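Local coordinates for putative GntR-family transcriptional regulator (Bordetella bronchiseptica RB50, PDB 3CNV), which probably regulates transcription in response to a small effector molecule, which its UTRA-type ligand-binding domain is expected to recognise, at residues L88-V98 with S135-R146. Residues are numbered along the deposited sequence; the frame is centred on the assembly and turned at random.
With FLC (citrate anion), chain J.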
loop_
_atom_site.group_PDB
_atom_site.type_symbol
_atom_site.label_atom_id
_atom_site.label_comp_id
_atom_site.label_asym_id
_atom_site.label_seq_id
_atom_site.Cartn_x
_atom_site.Cartn_y
_atom_site.Cartn_z
ATOM N N LEU C 88 -2.439 21.193 5.786
ATOM C CA LEU C 88 -3.905 21.011 5.905
ATOM C C LEU C 88 -4.365 19.775 6.735
ATOM O O LEU C 88 -5.251 19.895 7.582
ATOM C CB LEU C 88 -4.571 20.944 4.539
ATOM C CG LEU C 88 -4.544 22.262 3.742
ATOM C CD1 LEU C 88 -5.174 22.107 2.349
ATOM C CD2 LEU C 88 -5.311 23.292 4.528
ATOM N N TYR C 89 -3.862 18.583 6.420
ATOM C CA TYR C 89 -4.310 17.380 7.142
ATOM C C TYR C 89 -4.026 17.525 8.606
ATOM O O TYR C 89 -4.792 17.078 9.446
ATOM C CB TYR C 89 -3.764 16.051 6.588
ATOM C CG TYR C 89 -4.370 15.663 5.283
ATOM C CD1 TYR C 89 -5.716 15.309 5.176
ATOM C CD2 TYR C 89 -3.583 15.577 4.169
ATOM C CE1 TYR C 89 -6.260 14.940 3.949
ATOM C CE2 TYR C 89 -4.095 15.188 2.946
ATOM C CZ TYR C 89 -5.425 14.883 2.833
ATOM O OH TYR C 89 -5.881 14.508 1.585
ATOM N N GLY C 90 -2.937 18.192 8.919
ATOM C CA GLY C 90 -2.605 18.424 10.355
ATOM C C GLY C 90 -3.604 19.385 10.971
ATOM O O GLY C 90 -4.026 19.211 12.113
ATOM N N LEU C 91 -4.002 20.408 10.212
ATOM C CA LEU C 91 -5.026 21.370 10.653
ATOM C C LEU C 91 -6.369 20.636 10.883
ATOM O O LEU C 91 -7.058 20.869 11.859
ATOM C CB LEU C 91 -5.256 22.483 9.627
ATOM C CG LEU C 91 -6.382 23.476 9.948
ATOM C CD1 LEU C 91 -5.948 24.384 11.200
ATOM C CD2 LEU C 91 -6.807 24.379 8.742
ATOM N N PHE C 92 -6.738 19.755 9.964
ATOM C CA PHE C 92 -8.019 19.066 10.068
ATOM C C PHE C 92 -8.013 18.225 11.347
ATOM O O PHE C 92 -9.007 18.122 12.035
ATOM C CB PHE C 92 -8.334 18.184 8.855
ATOM C CG PHE C 92 -8.367 18.902 7.528
ATOM C CD1 PHE C 92 -8.565 20.276 7.460
ATOM C CD2 PHE C 92 -8.256 18.172 6.338
ATOM C CE1 PHE C 92 -8.616 20.927 6.235
ATOM C CE2 PHE C 92 -8.324 18.805 5.100
ATOM C CZ PHE C 92 -8.516 20.193 5.052
ATOM N N GLU C 93 -6.865 17.650 11.653
ATOM C CA GLU C 93 -6.693 16.825 12.865
ATOM C C GLU C 93 -6.808 17.659 14.119
ATOM O O GLU C 93 -7.654 17.408 14.994
ATOM C CB GLU C 93 -5.319 16.084 12.903
ATOM C CG GLU C 93 -5.321 14.751 12.256
ATOM C CD GLU C 93 -3.937 14.006 12.185
ATOM O OE1 GLU C 93 -2.918 14.515 12.735
ATOM O OE2 GLU C 93 -3.913 12.897 11.534
ATOM N N SER C 94 -5.946 18.657 14.199
ATOM C CA SER C 94 -5.856 19.458 15.423
ATOM C C SER C 94 -7.017 20.401 15.700
ATOM O O SER C 94 -7.403 20.558 16.861
ATOM C CB SER C 94 -4.585 20.317 15.427
ATOM O OG SER C 94 -3.544 19.393 15.281
ATOM N N GLU C 95 -7.548 21.047 14.662
ATOM C CA GLU C 95 -8.612 22.050 14.897
ATOM C C GLU C 95 -9.978 21.427 14.764
ATOM O O GLU C 95 -10.935 21.901 15.363
ATOM C CB GLU C 95 -8.495 23.273 13.975
ATOM C CG GLU C 95 -7.160 23.950 14.061
ATOM C CD GLU C 95 -6.756 24.216 15.514
ATOM O OE1 GLU C 95 -7.620 24.808 16.266
ATOM O OE2 GLU C 95 -5.602 23.787 15.883
ATOM N N PHE C 96 -10.092 20.361 13.972
ATOM C CA PHE C 96 -11.419 19.817 13.625
ATOM C C PHE C 96 -11.607 18.366 14.087
ATOM O O PHE C 96 -12.707 17.860 14.029
ATOM C CB PHE C 96 -11.742 20.017 12.086
ATOM C CG PHE C 96 -11.734 21.479 11.654
ATOM C CD1 PHE C 96 -12.869 22.263 11.781
ATOM C CD2 PHE C 96 -10.556 22.109 11.236
ATOM C CE1 PHE C 96 -12.838 23.618 11.467
ATOM C CE2 PHE C 96 -10.520 23.460 10.897
ATOM C CZ PHE C 96 -11.652 24.226 11.012
ATOM N N GLY C 97 -10.545 17.739 14.596
ATOM C CA GLY C 97 -10.595 16.351 15.113
ATOM C C GLY C 97 -10.897 15.341 14.019
ATOM O O GLY C 97 -11.544 14.316 14.238
ATOM N N VAL C 98 -10.447 15.655 12.802
ATOM C CA VAL C 98 -10.620 14.722 11.670
ATOM C C VAL C 98 -9.295 14.102 11.222
ATOM O O VAL C 98 -8.448 14.785 10.714
ATOM C CB VAL C 98 -11.327 15.475 10.532
ATOM C CG1 VAL C 98 -11.395 14.620 9.260
ATOM C CG2 VAL C 98 -12.708 15.934 11.035
ATOM N N SER C 135 -10.730 10.779 0.870
ATOM C CA SER C 135 -10.095 10.419 2.137
ATOM C C SER C 135 -11.159 10.092 3.141
ATOM O O SER C 135 -12.252 10.706 3.205
ATOM C CB SER C 135 -9.262 11.588 2.721
ATOM O OG SER C 135 -8.384 11.988 1.761
ATOM N N TYR C 136 -10.831 9.099 3.940
ATOM C CA TYR C 136 -11.765 8.506 4.887
ATOM C C TYR C 136 -11.250 8.588 6.320
ATOM O O TYR C 136 -10.069 8.479 6.590
ATOM C CB TYR C 136 -12.067 7.019 4.521
ATOM C CG TYR C 136 -12.728 6.823 3.178
ATOM C CD1 TYR C 136 -14.086 6.697 3.081
ATOM C CD2 TYR C 136 -11.989 6.796 2.002
ATOM C CE1 TYR C 136 -14.709 6.578 1.842
ATOM C CE2 TYR C 136 -12.609 6.642 0.754
ATOM C CZ TYR C 136 -13.958 6.583 0.692
ATOM O OH TYR C 136 -14.637 6.469 -0.511
ATOM N N THR C 137 -12.169 8.818 7.230
ATOM C CA THR C 137 -11.892 8.685 8.632
ATOM C C THR C 137 -12.369 7.290 9.011
ATOM O O THR C 137 -12.913 6.529 8.191
ATOM C CB THR C 137 -12.605 9.782 9.522
ATOM O OG1 THR C 137 -14.049 9.662 9.463
ATOM C CG2 THR C 137 -12.259 11.165 9.070
ATOM N N TYR C 138 -12.169 6.966 10.256
ATOM C CA TYR C 138 -12.796 5.748 10.876
ATOM C C TYR C 138 -14.256 5.388 10.487
ATOM O O TYR C 138 -15.162 6.200 10.418
ATOM C CB TYR C 138 -12.537 5.800 12.414
ATOM C CG TYR C 138 -11.022 5.570 12.679
ATOM C CD1 TYR C 138 -10.449 4.280 12.559
ATOM C CD2 TYR C 138 -10.171 6.608 13.006
ATOM C CE1 TYR C 138 -9.070 4.047 12.761
ATOM C CE2 TYR C 138 -8.771 6.393 13.200
ATOM C CZ TYR C 138 -8.229 5.105 13.074
ATOM O OH TYR C 138 -6.867 4.849 13.243
ATOM N N GLY C 139 -14.444 4.117 10.226
ATOM C CA GLY C 139 -15.763 3.624 9.922
ATOM C C GLY C 139 -16.084 3.846 8.471
ATOM O O GLY C 139 -17.247 3.813 8.080
ATOM N N ASP C 140 -15.052 4.096 7.681
ATOM C CA ASP C 140 -15.191 4.327 6.211
ATOM C C ASP C 140 -16.053 5.544 5.865
ATOM O O ASP C 140 -16.917 5.529 4.922
ATOM C CB ASP C 140 -15.766 3.072 5.519
ATOM C CG ASP C 140 -14.716 2.017 5.329
ATOM O OD1 ASP C 140 -13.603 2.398 4.899
ATOM O OD2 ASP C 140 -14.986 0.851 5.651
ATOM N N ARG C 141 -15.921 6.549 6.721
ATOM C CA ARG C 141 -16.668 7.801 6.539
ATOM C C ARG C 141 -15.877 8.743 5.662
ATOM O O ARG C 141 -14.785 9.113 6.035
ATOM C CB ARG C 141 -16.936 8.473 7.854
ATOM C CG ARG C 141 -17.951 7.724 8.643
ATOM C CD ARG C 141 -18.128 8.318 10.025
ATOM N NE ARG C 141 -19.282 7.703 10.679
ATOM C CZ ARG C 141 -19.320 6.481 11.216
ATOM N NH1 ARG C 141 -18.242 5.706 11.244
ATOM N NH2 ARG C 141 -20.450 6.054 11.769
ATOM N N PRO C 142 -16.411 9.118 4.501
ATOM C CA PRO C 142 -15.666 10.027 3.647
ATOM C C PRO C 142 -15.722 11.453 4.187
ATOM O O PRO C 142 -16.769 11.913 4.619
ATOM C CB PRO C 142 -16.346 9.851 2.288
ATOM C CG PRO C 142 -17.713 9.477 2.605
ATOM C CD PRO C 142 -17.717 8.774 3.908
HETATM N N MSE C 143 -14.594 12.111 4.235
HETATM C CA MSE C 143 -14.495 13.458 4.800
HETATM C C MSE C 143 -13.813 14.513 3.925
HETATM O O MSE C 143 -13.781 15.716 4.261
HETATM C CB MSE C 143 -13.696 13.428 6.137
HETATM C CG MSE C 143 -14.389 12.864 7.327
HETATM SE SE MSE C 143 -16.217 13.502 7.697
HETATM C CE MSE C 143 -15.795 15.346 8.017
ATOM N N GLU C 144 -13.230 14.071 2.847
ATOM C CA GLU C 144 -12.560 14.960 1.894
ATOM C C GLU C 144 -12.499 14.362 0.539
ATOM O O GLU C 144 -12.224 13.153 0.371
ATOM C CB GLU C 144 -11.091 15.245 2.289
ATOM C CG GLU C 144 -10.399 16.254 1.370
ATOM C CD GLU C 144 -8.866 16.193 1.427
ATOM O OE1 GLU C 144 -8.321 15.049 1.449
ATOM O OE2 GLU C 144 -8.247 17.295 1.440
ATOM N N VAL C 145 -12.729 15.264 -0.414
ATOM C CA VAL C 145 -12.478 15.053 -1.822
ATOM C C VAL C 145 -11.413 16.008 -2.237
ATOM O O VAL C 145 -11.499 17.191 -1.982
ATOM C CB VAL C 145 -13.713 15.259 -2.736
ATOM C CG1 VAL C 145 -13.297 15.138 -4.266
ATOM C CG2 VAL C 145 -14.820 14.231 -2.444
ATOM N N ARG C 146 -10.358 15.490 -2.827
ATOM C CA ARG C 146 -9.310 16.376 -3.315
ATOM C C ARG C 146 -8.880 15.952 -4.726
ATOM O O ARG C 146 -8.619 14.756 -4.970
ATOM C CB ARG C 146 -8.099 16.324 -2.333
ATOM C CG ARG C 146 -6.937 17.241 -2.717
ATOM C CD ARG C 146 -5.731 17.157 -1.763
ATOM N NE ARG C 146 -6.053 17.449 -0.372
ATOM C CZ ARG C 146 -5.183 17.680 0.597
ATOM N NH1 ARG C 146 -3.874 17.544 0.381
ATOM N NH2 ARG C 146 -5.637 17.970 1.815
HETATM C CAC FLC J . -0.091 16.027 2.730
HETATM C CA FLC J . 0.127 17.282 1.908
HETATM C CB FLC J . -0.070 18.497 2.801
HETATM C CBC FLC J . -1.508 18.529 3.313
HETATM C CG FLC J . 0.264 19.749 2.018
HETATM C CGC FLC J . 0.284 20.881 2.994
HETATM O OA1 FLC J . 0.167 16.042 3.960
HETATM O OA2 FLC J . -0.576 15.008 2.224
HETATM O OB1 FLC J . -2.440 18.675 2.455
HETATM O OB2 FLC J . -1.658 18.344 4.538
HETATM O OG1 FLC J . -0.805 21.314 3.426
HETATM O OG2 FLC J . 1.416 21.351 3.250
HETATM O OHB FLC J . 0.849 18.457 3.877
#
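Tyr89 OH donates a short hydrogen bond to Glu144 OE1 (2.5 Å), using the syn lone pair of that oxygen. The phenol ring and the carboxylate stand nearly perpendicular, 79° apart. Arg146 and Tyr89 reach toward each other from opposite directions, and the guanidinium lies over one face of the ring. The guanidinium and ring planes are 15° apart, and Arg146 NH2 is 3.3 Å from Tyr89 CZ. NH2 lies over the ring toward its rim, and the phenol oxygen sits over the guanidinium centre. Phe92 points its CE2 edge at Glu144 OE2, 4.0 Å away. Just past the end of the helix, Val98 CG1 packs on Thr137 CG2 (3.6 Å) and on the CG of selenomethionine Met143.

The two charged residues also fix each other. Arg146 grips Glu144 side-on, with NE and NH2 both on OE2 (NH2 to OE2 2.7 Å), a salt bridge that holds the guanidinium flat against Tyr89. The bend at chi3 of Arg146 (-57°) turns its otherwise extended chain to this position. In the second shell, Ser135 OG donates to Glu144 OE1 (3.1 Å), so each carboxylate oxygen has two donors.

Citrate, probably from the crystallisation liquor, bridges the two segments. Arg146 NH1 binds its OB1 (2.8 Å), while the backbone N atoms of Leu88 and Tyr89, at the start of the helix, bind OG1 and OB2 (2.9 Å from Tyr89 N to OB2). Arg52 NH2 and the backbone N atoms of Arg4 and Phe5 also bind it, consistent with an anion-accepting effector pocket of the UTRA domain.

A classic beta bulge places Met143 and Glu144 opposite Ser135 in the hairpin of strands 127-137 and 141-150. Helix 88-96 packs on this hairpin, running obliquely antiparallel to strand 141-146. Strand 59-69 adds Leu66 and Leu68 beside Glu144, and Leu81 of helix 78-83 covers Leu88.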